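Local coordinates for protein MS5a (Brassica napus, PDB 6L77) that has a cystatin-like fold, is linked to meiosis and apparently enhances papain in a non-canonical way, at residues K106-S114 with N185-D193. Numbering follows the deposited sequence.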
loop_
_atom_site.group_PDB
_atom_site.type_symbol
_atom_site.label_atom_id
_atom_site.label_comp_id
_atom_site.label_asym_id
_atom_site.label_seq_id
_atom_site.Cartn_x
_atom_site.Cartn_y
_atom_site.Cartn_z
ATOM N N LYS A 106 -0.389 -6.288 16.032
ATOM C CA LYS A 106 0.858 -6.919 16.432
ATOM C C LYS A 106 2.051 -6.084 15.974
ATOM O O LYS A 106 2.006 -5.409 14.942
ATOM C CB LYS A 106 0.940 -8.364 15.916
ATOM C CG LYS A 106 1.663 -8.605 14.605
ATOM C CD LYS A 106 0.705 -8.689 13.414
ATOM C CE LYS A 106 -0.633 -9.356 13.748
ATOM N NZ LYS A 106 -1.718 -8.893 12.808
ATOM N N ASP A 107 3.101 -6.096 16.800
ATOM C CA ASP A 107 4.268 -5.250 16.585
ATOM C C ASP A 107 4.875 -5.487 15.205
ATOM O O ASP A 107 4.831 -6.593 14.662
ATOM C CB ASP A 107 5.332 -5.518 17.658
ATOM C CG ASP A 107 4.921 -5.037 19.042
ATOM O OD1 ASP A 107 3.927 -4.288 19.160
ATOM O OD2 ASP A 107 5.602 -5.411 20.018
ATOM N N LEU A 108 5.451 -4.395 14.616
ATOM C CA LEU A 108 6.245 -4.470 13.400
ATOM C C LEU A 108 7.715 -4.679 13.743
ATOM O O LEU A 108 8.188 -4.209 14.784
ATOM C CB LEU A 108 6.113 -3.186 12.591
ATOM C CG LEU A 108 4.815 -2.931 11.839
ATOM C CD1 LEU A 108 4.781 -1.489 11.358
ATOM C CD2 LEU A 108 4.701 -3.885 10.671
ATOM N N PRO A 109 8.455 -5.368 12.877
ATOM C CA PRO A 109 9.915 -5.383 13.014
ATOM C C PRO A 109 10.480 -3.983 12.818
ATOM O O PRO A 109 9.971 -3.196 12.021
ATOM C CB PRO A 109 10.369 -6.342 11.908
ATOM C CG PRO A 109 9.245 -6.415 10.966
ATOM C CD PRO A 109 7.992 -6.185 11.746
ATOM N N ASP A 110 11.538 -3.665 13.560
ATOM C CA ASP A 110 12.084 -2.318 13.513
ATOM C C ASP A 110 13.286 -2.180 12.590
ATOM O O ASP A 110 13.777 -1.061 12.404
ATOM C CB ASP A 110 12.457 -1.845 14.924
ATOM C CG ASP A 110 13.557 -2.670 15.545
ATOM O OD1 ASP A 110 13.641 -3.879 15.242
ATOM O OD2 ASP A 110 14.339 -2.105 16.342
ATOM N N LYS A 111 13.773 -3.275 12.003
ATOM C CA LYS A 111 14.940 -3.219 11.135
ATOM C C LYS A 111 14.740 -4.126 9.930
ATOM O O LYS A 111 13.953 -5.078 9.956
ATOM C CB LYS A 111 16.234 -3.644 11.855
ATOM C CG LYS A 111 16.562 -2.889 13.128
ATOM C CD LYS A 111 17.865 -3.403 13.731
ATOM C CE LYS A 111 18.001 -3.016 15.196
ATOM N NZ LYS A 111 17.876 -1.549 15.425
ATOM N N TRP A 112 15.472 -3.797 8.871
ATOM C CA TRP A 112 15.633 -4.682 7.729
ATOM C C TRP A 112 16.014 -6.086 8.205
ATOM O O TRP A 112 16.759 -6.222 9.183
ATOM C CB TRP A 112 16.737 -4.137 6.817
ATOM C CG TRP A 112 16.681 -4.666 5.423
ATOM C CD1 TRP A 112 17.315 -5.772 4.923
ATOM C CD2 TRP A 112 15.925 -4.115 4.349
ATOM N NE1 TRP A 112 16.995 -5.937 3.592
ATOM C CE2 TRP A 112 16.146 -4.927 3.217
ATOM C CE3 TRP A 112 15.084 -3.004 4.230
ATOM C CZ2 TRP A 112 15.547 -4.662 1.985
ATOM C CZ3 TRP A 112 14.498 -2.744 3.013
ATOM C CH2 TRP A 112 14.725 -3.570 1.907
ATOM N N PRO A 113 15.539 -7.144 7.540
ATOM C CA PRO A 113 15.918 -8.503 7.959
ATOM C C PRO A 113 17.414 -8.727 7.847
ATOM O O PRO A 113 18.035 -8.392 6.836
ATOM C CB PRO A 113 15.149 -9.406 6.987
ATOM C CG PRO A 113 14.808 -8.507 5.806
ATOM C CD PRO A 113 14.568 -7.163 6.435
ATOM N N SER A 114 17.975 -9.327 8.891
ATOM C CA SER A 114 19.380 -9.702 8.945
ATOM C C SER A 114 19.612 -11.027 8.222
ATOM O O SER A 114 18.680 -11.782 7.931
ATOM C CB SER A 114 19.839 -9.830 10.391
ATOM O OG SER A 114 19.135 -10.883 11.027
ATOM N N ASN A 185 -1.368 -12.273 3.120
ATOM C CA ASN A 185 -0.588 -11.592 4.157
ATOM C C ASN A 185 0.874 -11.479 3.735
ATOM O O ASN A 185 1.490 -12.470 3.350
ATOM C CB ASN A 185 -0.692 -12.344 5.478
ATOM C CG ASN A 185 -2.077 -12.260 6.086
ATOM O OD1 ASN A 185 -2.951 -11.577 5.554
ATOM N ND2 ASN A 185 -2.284 -12.959 7.195
ATOM N N VAL A 186 1.426 -10.265 3.788
ATOM C CA VAL A 186 2.836 -10.049 3.475
ATOM C C VAL A 186 3.409 -9.000 4.415
ATOM O O VAL A 186 2.693 -8.136 4.932
ATOM C CB VAL A 186 3.079 -9.606 2.008
ATOM C CG1 VAL A 186 2.768 -10.735 1.005
ATOM C CG2 VAL A 186 2.271 -8.356 1.682
ATOM N N LEU A 187 4.722 -9.079 4.621
ATOM C CA LEU A 187 5.497 -8.056 5.309
ATOM C C LEU A 187 6.519 -7.535 4.304
ATOM O O LEU A 187 7.329 -8.311 3.787
ATOM C CB LEU A 187 6.166 -8.649 6.554
ATOM C CG LEU A 187 6.888 -7.767 7.562
ATOM C CD1 LEU A 187 5.936 -6.780 8.175
ATOM C CD2 LEU A 187 7.506 -8.626 8.651
ATOM N N VAL A 188 6.463 -6.236 3.997
ATOM C CA VAL A 188 7.233 -5.660 2.896
ATOM C C VAL A 188 8.271 -4.696 3.453
ATOM O O VAL A 188 7.933 -3.790 4.221
ATOM C CB VAL A 188 6.321 -4.941 1.886
ATOM C CG1 VAL A 188 7.118 -4.587 0.646
ATOM C CG2 VAL A 188 5.121 -5.811 1.531
ATOM N N TYR A 189 9.528 -4.875 3.044
ATOM C CA TYR A 189 10.625 -3.974 3.387
ATOM C C TYR A 189 11.071 -3.281 2.110
ATOM O O TYR A 189 11.450 -3.952 1.144
ATOM C CB TYR A 189 11.807 -4.735 3.993
ATOM C CG TYR A 189 11.473 -5.597 5.192
ATOM C CD1 TYR A 189 11.010 -6.900 5.030
ATOM C CD2 TYR A 189 11.653 -5.120 6.489
ATOM C CE1 TYR A 189 10.732 -7.702 6.127
ATOM C CE2 TYR A 189 11.367 -5.912 7.588
ATOM C CZ TYR A 189 10.913 -7.202 7.399
ATOM O OH TYR A 189 10.642 -7.989 8.491
ATOM N N ILE A 190 11.045 -1.953 2.104
ATOM C CA ILE A 190 11.351 -1.186 0.903
ATOM C C ILE A 190 12.473 -0.218 1.221
ATOM O O ILE A 190 12.319 0.658 2.077
ATOM C CB ILE A 190 10.124 -0.430 0.374
ATOM C CG1 ILE A 190 8.961 -1.408 0.193
ATOM C CG2 ILE A 190 10.493 0.284 -0.943
ATOM C CD1 ILE A 190 7.639 -0.765 -0.223
ATOM N N ARG A 191 13.592 -0.370 0.523
ATOM C CA ARG A 191 14.716 0.548 0.615
ATOM C C ARG A 191 14.648 1.481 -0.590
ATOM O O ARG A 191 14.682 1.014 -1.734
ATOM C CB ARG A 191 16.032 -0.232 0.650
ATOM C CG ARG A 191 17.291 0.612 0.498
ATOM C CD ARG A 191 17.656 1.387 1.759
ATOM N NE ARG A 191 18.884 2.137 1.517
ATOM C CZ ARG A 191 18.937 3.309 0.891
ATOM N NH1 ARG A 191 20.104 3.897 0.688
ATOM N NH2 ARG A 191 17.825 3.897 0.470
ATOM N N TYR A 192 14.528 2.790 -0.342
ATOM C CA TYR A 192 14.383 3.710 -1.463
ATOM C C TYR A 192 15.080 5.031 -1.173
ATOM O O TYR A 192 15.247 5.424 -0.013
ATOM C CB TYR A 192 12.905 3.937 -1.813
ATOM C CG TYR A 192 12.073 4.662 -0.762
ATOM C CD1 TYR A 192 11.529 3.978 0.325
ATOM C CD2 TYR A 192 11.803 6.023 -0.879
ATOM C CE1 TYR A 192 10.740 4.640 1.276
ATOM C CE2 TYR A 192 11.027 6.689 0.063
ATOM C CZ TYR A 192 10.492 5.992 1.137
ATOM O OH TYR A 192 9.722 6.658 2.080
ATOM N N ASP A 193 15.496 5.707 -2.245
ATOM C CA ASP A 193 16.122 7.020 -2.159
ATOM C C ASP A 193 15.147 8.097 -2.615
ATOM O O ASP A 193 14.354 7.885 -3.536
ATOM C CB ASP A 193 17.394 7.103 -3.008
ATOM C CG ASP A 193 18.592 6.481 -2.327
ATOM O OD1 ASP A 193 18.492 6.137 -1.130
ATOM O OD2 ASP A 193 19.639 6.335 -2.996
HETATM O O HOH W 1 12.840 -8.055 10.101
#
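Tyr189 meets Trp112 and Pro113 in a cluster of aromatic and CH-pi contacts. The two rings form an edge-to-face pair, the edge of Tyr189 turned toward the face of Trp112, with centroids 5.8 Å apart and planes at 57°. Tyr189 CB lies over that same indole face, 3.7 Å from the centroid of the six-membered ring, in a CH-pi contact. Trp112 CG stands anti to its own backbone N (chi1 -160°), which swings the indole back to the strand although the bond from the Trp112 backbone to CB points away from it; the indole rim thus reaches the main chain, where Arg191 N lies at the ring edge, near its plane, 3.6 Å from Trp112 CZ3. In a second CH-pi contact, Pro113 CD sits almost on the normal of the Tyr189 ring, 3.5 Å from its centroid and 7° off axis.

Apolar packing extends the contact through Pro109, whose CG meets Leu187 CD2 tip to tip at 3.6 Å, while Leu108 CD2 touches Leu187 CD1 more loosely at 4.0 Å.

No direct hydrogen bond joins the segments; a water bridges them instead, 2.7 Å from Tyr189 OH and donating to Lys111 O. With an alanine at Tyr189, Pro113 would probably lose its aromatic platform and that water its phenolic partner.

The 106-114 loop, leading into helix 115-119, thereby packs on one face of the antiparallel sheet. Strand 186-195 runs there between strands 201-212 and 161-170; Trp112 also touches Asp165 and Val167, whereas Val188 and Ile190 meet helix 138-150.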